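Sugar ABC transporter, periplasmic sugar-binding protein (Caulobacter crescentus, PDB 4IRX) probably serves as the periplasmic binding component of an ABC transporter and binds myo-inositol between its two lobes. Local coordinates at residues A[118-123]-A[151-156]; A[133-138]-A[165-170]. One frame throughout, in Å; residues are numbered along the deposited sequence.

Interaction 1 (A[118-123]-A[151-156]); sequences RAMADW and KGVHDG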
loop_
_atom_site.group_PDB
_atom_site.type_symbol
_atom_site.label_atom_id
_atom_site.label_comp_id
_atom_site.label_asym_id
_atom_site.label_seq_id
_atom_site.Cartn_x
_atom_site.Cartn_y
_atom_site.Cartn_z
ATOM N N ARG A 118 -2.232 -10.575 -8.210
ATOM C CA ARG A 118 -2.592 -11.507 -9.283
ATOM C C ARG A 118 -2.666 -10.798 -10.646
ATOM O O ARG A 118 -2.266 -11.371 -11.662
ATOM C CB ARG A 118 -3.918 -12.239 -8.949
ATOM C CG ARG A 118 -4.395 -13.206 -10.018
ATOM C CD ARG A 118 -3.414 -14.318 -10.131
ATOM N NE ARG A 118 -3.717 -15.300 -11.182
ATOM C CZ ARG A 118 -4.120 -16.551 -10.952
ATOM N NH1 ARG A 118 -4.363 -16.968 -9.706
ATOM N NH2 ARG A 118 -4.291 -17.389 -11.982
ATOM N N ALA A 119 -3.152 -9.560 -10.676
ATOM C CA ALA A 119 -3.159 -8.770 -11.922
ATOM C C ALA A 119 -1.761 -8.572 -12.495
ATOM O O ALA A 119 -1.552 -8.656 -13.707
ATOM C CB ALA A 119 -3.805 -7.409 -11.689
HETATM N N MSE A 120 -0.810 -8.273 -11.621
HETATM C CA MSE A 120 0.597 -8.135 -12.057
HETATM C C MSE A 120 1.114 -9.426 -12.669
HETATM O O MSE A 120 1.716 -9.415 -13.733
HETATM C CB MSE A 120 1.483 -7.802 -10.850
HETATM C CG MSE A 120 1.101 -6.522 -10.116
HETATM SE SE MSE A 120 2.243 -6.231 -8.556
HETATM C CE MSE A 120 3.656 -5.161 -9.395
ATOM N N ALA A 121 0.913 -10.544 -11.978
ATOM C CA ALA A 121 1.396 -11.830 -12.479
ATOM C C ALA A 121 0.668 -12.243 -13.763
ATOM O O ALA A 121 1.283 -12.821 -14.659
ATOM C CB ALA A 121 1.236 -12.938 -11.387
ATOM N N ASP A 122 -0.632 -11.963 -13.838
ATOM C CA ASP A 122 -1.420 -12.315 -15.025
ATOM C C ASP A 122 -0.900 -11.534 -16.219
ATOM O O ASP A 122 -0.839 -12.067 -17.330
ATOM C CB ASP A 122 -2.933 -12.089 -14.823
ATOM C CG ASP A 122 -3.589 -13.155 -13.956
ATOM O OD1 ASP A 122 -2.977 -14.206 -13.676
ATOM O OD2 ASP A 122 -4.741 -12.906 -13.523
ATOM N N TRP A 123 -0.502 -10.289 -15.991
ATOM C CA TRP A 123 0.144 -9.512 -17.036
ATOM C C TRP A 123 1.416 -10.189 -17.545
ATOM O O TRP A 123 1.674 -10.235 -18.767
ATOM C CB TRP A 123 0.432 -8.055 -16.589
ATOM C CG TRP A 123 1.129 -7.260 -17.661
ATOM C CD1 TRP A 123 0.564 -6.477 -18.621
ATOM C CD2 TRP A 123 2.539 -7.225 -17.887
ATOM N NE1 TRP A 123 1.547 -5.947 -19.436
ATOM C CE2 TRP A 123 2.770 -6.388 -19.001
ATOM C CE3 TRP A 123 3.631 -7.816 -17.253
ATOM C CZ2 TRP A 123 4.062 -6.132 -19.494
ATOM C CZ3 TRP A 123 4.917 -7.556 -17.742
ATOM C CH2 TRP A 123 5.112 -6.723 -18.846
ATOM N N LYS A 151 1.154 -12.960 -2.320
ATOM C CA LYS A 151 0.360 -14.188 -2.551
ATOM C C LYS A 151 -0.273 -14.167 -3.948
ATOM O O LYS A 151 -0.254 -15.150 -4.656
ATOM C CB LYS A 151 -0.718 -14.420 -1.471
ATOM C CG LYS A 151 -1.708 -15.505 -1.902
ATOM C CD LYS A 151 -2.642 -15.996 -0.841
ATOM C CE LYS A 151 -3.322 -17.265 -1.348
ATOM N NZ LYS A 151 -4.276 -17.000 -2.472
ATOM N N GLY A 152 -0.817 -13.022 -4.360
ATOM C CA GLY A 152 -1.446 -12.906 -5.666
ATOM C C GLY A 152 -0.437 -13.101 -6.806
ATOM O O GLY A 152 -0.722 -13.758 -7.812
ATOM N N VAL A 153 0.758 -12.526 -6.647
ATOM C CA VAL A 153 1.863 -12.716 -7.603
ATOM C C VAL A 153 2.260 -14.195 -7.713
ATOM O O VAL A 153 2.350 -14.751 -8.803
ATOM C CB VAL A 153 3.090 -11.878 -7.212
ATOM C CG1 VAL A 153 4.317 -12.288 -8.011
ATOM C CG2 VAL A 153 2.803 -10.391 -7.396
ATOM N N HIS A 154 2.425 -14.836 -6.558
ATOM C CA HIS A 154 2.721 -16.251 -6.498
ATOM C C HIS A 154 1.639 -17.069 -7.178
ATOM O O HIS A 154 1.940 -17.997 -7.930
ATOM C CB HIS A 154 2.837 -16.689 -5.042
ATOM C CG HIS A 154 4.044 -16.155 -4.342
ATOM N ND1 HIS A 154 4.211 -16.267 -2.985
ATOM C CD2 HIS A 154 5.139 -15.513 -4.817
ATOM C CE1 HIS A 154 5.379 -15.736 -2.647
ATOM N NE2 HIS A 154 5.949 -15.255 -3.737
ATOM N N ASP A 155 0.376 -16.753 -6.884
ATOM C CA ASP A 155 -0.756 -17.484 -7.479
ATOM C C ASP A 155 -0.683 -17.450 -9.014
ATOM O O ASP A 155 -0.802 -18.487 -9.673
ATOM C CB ASP A 155 -2.109 -16.878 -7.083
ATOM C CG ASP A 155 -2.485 -17.094 -5.616
ATOM O OD1 ASP A 155 -1.890 -17.944 -4.933
ATOM O OD2 ASP A 155 -3.397 -16.355 -5.147
ATOM N N GLY A 156 -0.462 -16.262 -9.580
ATOM C CA GLY A 156 -0.494 -16.125 -11.019
ATOM C C GLY A 156 0.706 -16.774 -11.686
ATOM O O GLY A 156 0.562 -17.401 -12.737
HETATM O O HOH W 1 -5.059 -15.440 -7.245
HETATM O O HOH W 2 -1.711 -16.616 -14.277
#
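A GxxxG motif, Gly152 and Gly156 on helix 144-160, meets Arg118 and Ala121 of helix 113-127 in the lobe built on the four-stranded parallel sheet, and it illustrates how two helices come close when one presents bare backbone to the other. The axes of the short segments approach to 7.1 Å and run in broadly the same direction, 31° apart. Arg118 CA lies 3.3 Å from Gly152 O in a CA-H...O contact. One turn further on, Ala121 points at the partner helix and sets its CB 3.3 Å from Val153 O and 3.6 Å from Gly156 CA. Neither glycine could carry a beta carbon here without overlap: at Gly152 it would run into Arg118 N, at Gly156 into Ala121 CB.

The Arg118 side chain reaches across to the partner helix. Its CG stands anti to the backbone N (chi1 179°), and a bend at chi2 then carries the chain across the neighbouring helix, where one face of the guanidinium lies over Gly156 CA, 3.3 Å from Arg118 NE. At the rim of the same plane, NE donates to Asp122 OD1 at 2.8 Å, almost straight at 162°; this salt bridge within one helix fixes how the group is turned. Asp155 is met differently. Arg118 NH1 touches its CB, and its carboxylate is reached through a water that accepts from NH1 and donates to OD2, the oxygen whose syn lone pair also takes Lys151 NZ. A second water donates to both Asp122 OD1 and Gly156 O. No direct hydrogen bond joins the two segments, so close backbone packing brings them together, while the charges pair within each helix and reach across through water.

Interaction 2 (A[133-138]-A[165-170]); sequences RVVVIT and KIVTEQ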
loop_
_atom_site.group_PDB
_atom_site.type_symbol
_atom_site.label_atom_id
_atom_site.label_comp_id
_atom_site.label_asym_id
_atom_site.label_seq_id
_atom_site.Cartn_x
_atom_site.Cartn_y
_atom_site.Cartn_z
ATOM N N ARG A 133 11.703 -14.748 -16.813
ATOM C CA ARG A 133 12.469 -14.649 -15.565
ATOM C C ARG A 133 12.029 -13.399 -14.824
ATOM O O ARG A 133 12.112 -12.291 -15.381
ATOM C CB ARG A 133 13.968 -14.555 -15.868
ATOM C CG ARG A 133 14.523 -15.818 -16.447
ATOM C CD ARG A 133 15.933 -15.632 -17.003
ATOM N NE ARG A 133 16.855 -15.177 -15.972
ATOM C CZ ARG A 133 17.451 -16.000 -15.114
ATOM N NH1 ARG A 133 17.220 -17.306 -15.188
ATOM N NH2 ARG A 133 18.284 -15.527 -14.195
ATOM N N VAL A 134 11.528 -13.575 -13.591
ATOM C CA VAL A 134 10.885 -12.528 -12.821
ATOM C C VAL A 134 11.611 -12.272 -11.502
ATOM O O VAL A 134 11.975 -13.205 -10.782
ATOM C CB VAL A 134 9.398 -12.927 -12.513
ATOM C CG1 VAL A 134 8.668 -11.840 -11.724
ATOM C CG2 VAL A 134 8.647 -13.248 -13.804
ATOM N N VAL A 135 11.801 -10.994 -11.188
ATOM C CA VAL A 135 12.292 -10.561 -9.879
ATOM C C VAL A 135 11.132 -9.913 -9.150
ATOM O O VAL A 135 10.390 -9.130 -9.743
ATOM C CB VAL A 135 13.447 -9.535 -10.053
ATOM C CG1 VAL A 135 13.838 -8.890 -8.707
ATOM C CG2 VAL A 135 14.644 -10.235 -10.639
ATOM N N VAL A 136 10.955 -10.230 -7.867
ATOM C CA VAL A 136 9.882 -9.615 -7.079
ATOM C C VAL A 136 10.503 -8.788 -5.958
ATOM O O VAL A 136 11.323 -9.292 -5.190
ATOM C CB VAL A 136 8.885 -10.688 -6.525
ATOM C CG1 VAL A 136 7.739 -10.013 -5.714
ATOM C CG2 VAL A 136 8.351 -11.531 -7.667
ATOM N N ILE A 137 10.185 -7.492 -5.933
ATOM C CA ILE A 137 10.665 -6.577 -4.893
ATOM C C ILE A 137 9.457 -6.162 -4.043
ATOM O O ILE A 137 8.522 -5.527 -4.532
ATOM C CB ILE A 137 11.311 -5.303 -5.495
ATOM C CG1 ILE A 137 12.424 -5.677 -6.486
ATOM C CG2 ILE A 137 11.800 -4.383 -4.380
ATOM C CD1 ILE A 137 13.638 -6.309 -5.859
ATOM N N THR A 138 9.454 -6.558 -2.773
ATOM C CA THR A 138 8.257 -6.425 -1.938
ATOM C C THR A 138 8.244 -5.155 -1.091
ATOM O O THR A 138 9.298 -4.585 -0.772
ATOM C CB THR A 138 8.048 -7.638 -1.001
ATOM O OG1 THR A 138 9.022 -7.598 0.061
ATOM C CG2 THR A 138 8.178 -8.948 -1.769
ATOM N N LYS A 165 9.760 -18.115 -13.912
ATOM C CA LYS A 165 10.655 -18.332 -12.786
ATOM C C LYS A 165 10.785 -17.118 -11.898
ATOM O O LYS A 165 11.097 -16.024 -12.369
ATOM C CB LYS A 165 12.024 -18.762 -13.284
ATOM C CG LYS A 165 11.927 -20.058 -14.107
ATOM C CD LYS A 165 13.261 -20.675 -14.485
ATOM C CE LYS A 165 13.029 -21.869 -15.412
ATOM N NZ LYS A 165 12.320 -23.008 -14.753
ATOM N N ILE A 166 10.544 -17.305 -10.604
ATOM C CA ILE A 166 10.840 -16.253 -9.638
ATOM C C ILE A 166 12.298 -16.439 -9.260
ATOM O O ILE A 166 12.631 -17.289 -8.438
ATOM C CB ILE A 166 9.915 -16.283 -8.408
ATOM C CG1 ILE A 166 8.452 -16.118 -8.832
ATOM C CG2 ILE A 166 10.294 -15.165 -7.447
ATOM C CD1 ILE A 166 7.444 -16.137 -7.663
ATOM N N VAL A 167 13.162 -15.671 -9.923
ATOM C CA VAL A 167 14.606 -15.835 -9.759
ATOM C C VAL A 167 15.062 -15.378 -8.386
ATOM O O VAL A 167 15.889 -16.041 -7.756
ATOM C CB VAL A 167 15.359 -15.173 -10.905
ATOM C CG1 VAL A 167 15.080 -15.893 -12.193
ATOM C CG2 VAL A 167 14.917 -13.754 -11.055
ATOM N N THR A 168 14.501 -14.271 -7.898
ATOM C CA THR A 168 14.667 -13.930 -6.497
ATOM C C THR A 168 13.515 -13.044 -6.053
ATOM O O THR A 168 12.860 -12.383 -6.854
ATOM C CB THR A 168 16.040 -13.293 -6.207
ATOM O OG1 THR A 168 16.190 -13.079 -4.799
ATOM C CG2 THR A 168 16.184 -11.995 -6.934
ATOM N N GLU A 169 13.213 -13.130 -4.767
ATOM C CA GLU A 169 12.172 -12.306 -4.162
ATOM C C GLU A 169 12.783 -11.667 -2.922
ATOM O O GLU A 169 13.270 -12.388 -2.032
ATOM C CB GLU A 169 10.962 -13.179 -3.824
ATOM C CG GLU A 169 9.817 -12.480 -3.103
ATOM C CD GLU A 169 8.600 -13.385 -2.969
ATOM O OE1 GLU A 169 8.115 -13.919 -4.000
ATOM O OE2 GLU A 169 8.141 -13.588 -1.824
ATOM N N GLN A 170 12.812 -10.330 -2.881
ATOM C CA GLN A 170 13.458 -9.613 -1.796
ATOM C C GLN A 170 12.652 -8.390 -1.444
ATOM O O GLN A 170 11.932 -7.862 -2.291
ATOM C CB GLN A 170 14.895 -9.217 -2.163
ATOM C CG GLN A 170 15.809 -10.440 -2.278
ATOM C CD GLN A 170 17.223 -10.083 -2.645
ATOM O OE1 GLN A 170 17.754 -9.075 -2.177
ATOM N NE2 GLN A 170 17.849 -10.914 -3.488
#
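Val167 CG1 sits over the centre of the Arg133 guanidinium, 3.8 Å from CZ, the two side chains crossing at about a right angle. Val167 is the extra residue of a beta bulge in strand 164-171: Val134 pairs with Ile166 and Val136 with Glu169, two steps on one parallel strand matching three on the other. The bulge turns Val167 toward strand 132-138, and with chi1 at -67° CG1 stands anti to the carbonyl carbon, leaving CG2 between that carbon and the backbone N; the CG2 methyl comes tightly against Val134 O, at 3.0 Å, and 3.6 Å from Val135 CG2.

On the side covered by helix 144-160, Val136 and Glu169 lie side by side and point the same way, Val136 CB being 4.0 Å from Glu169 CG, while Ile166 CG2 meets Val136 CG2 obliquely. Glu169 OE1 is hydrogen-bonded to His154 NE2 of that helix. On the opposite face Val135, Ile137 and Gln170 touch Ile186 of helix 176-189. At the strand's end Thr138 crosses Glu169 at about a right angle, its CG2 4.1 Å from Glu169 CG, and also packs on Val150 of helix 144-160. A glycine in its place would probably open a gap beside Glu169 CG and leave Val150 without the side chain that packs on it.

Five backbone hydrogen bonds join the strands, the straightest from Val136 N to Thr168 O (3.0 Å, 171°). A regular strand would offer Val167 O there; the bulge thus slips the register by one residue while the backbone on both sides of it stays bonded.

In the fold
Both contacts belong to the same lobe and share the beta-alpha-beta unit of strand 132-138, helix 144-160 and strand 164-171. Interaction 2 joins its two strands; interaction 1 sets its connecting helix against helix 113-127, which precedes the first strand. Interaction 1 is the more buried, although its charged groups gather on the partly exposed side, whereas interaction 2 lies at the sheet's margin, with 164-171 outermost in this chain. One relies on glycine-mediated contact and water, the other on direct backbone hydrogen bonds. They meet where Val153 CG1 packs on Val136 CG2 and His154 CD2 on Ile166 CD1, tying helix to sheet on one face.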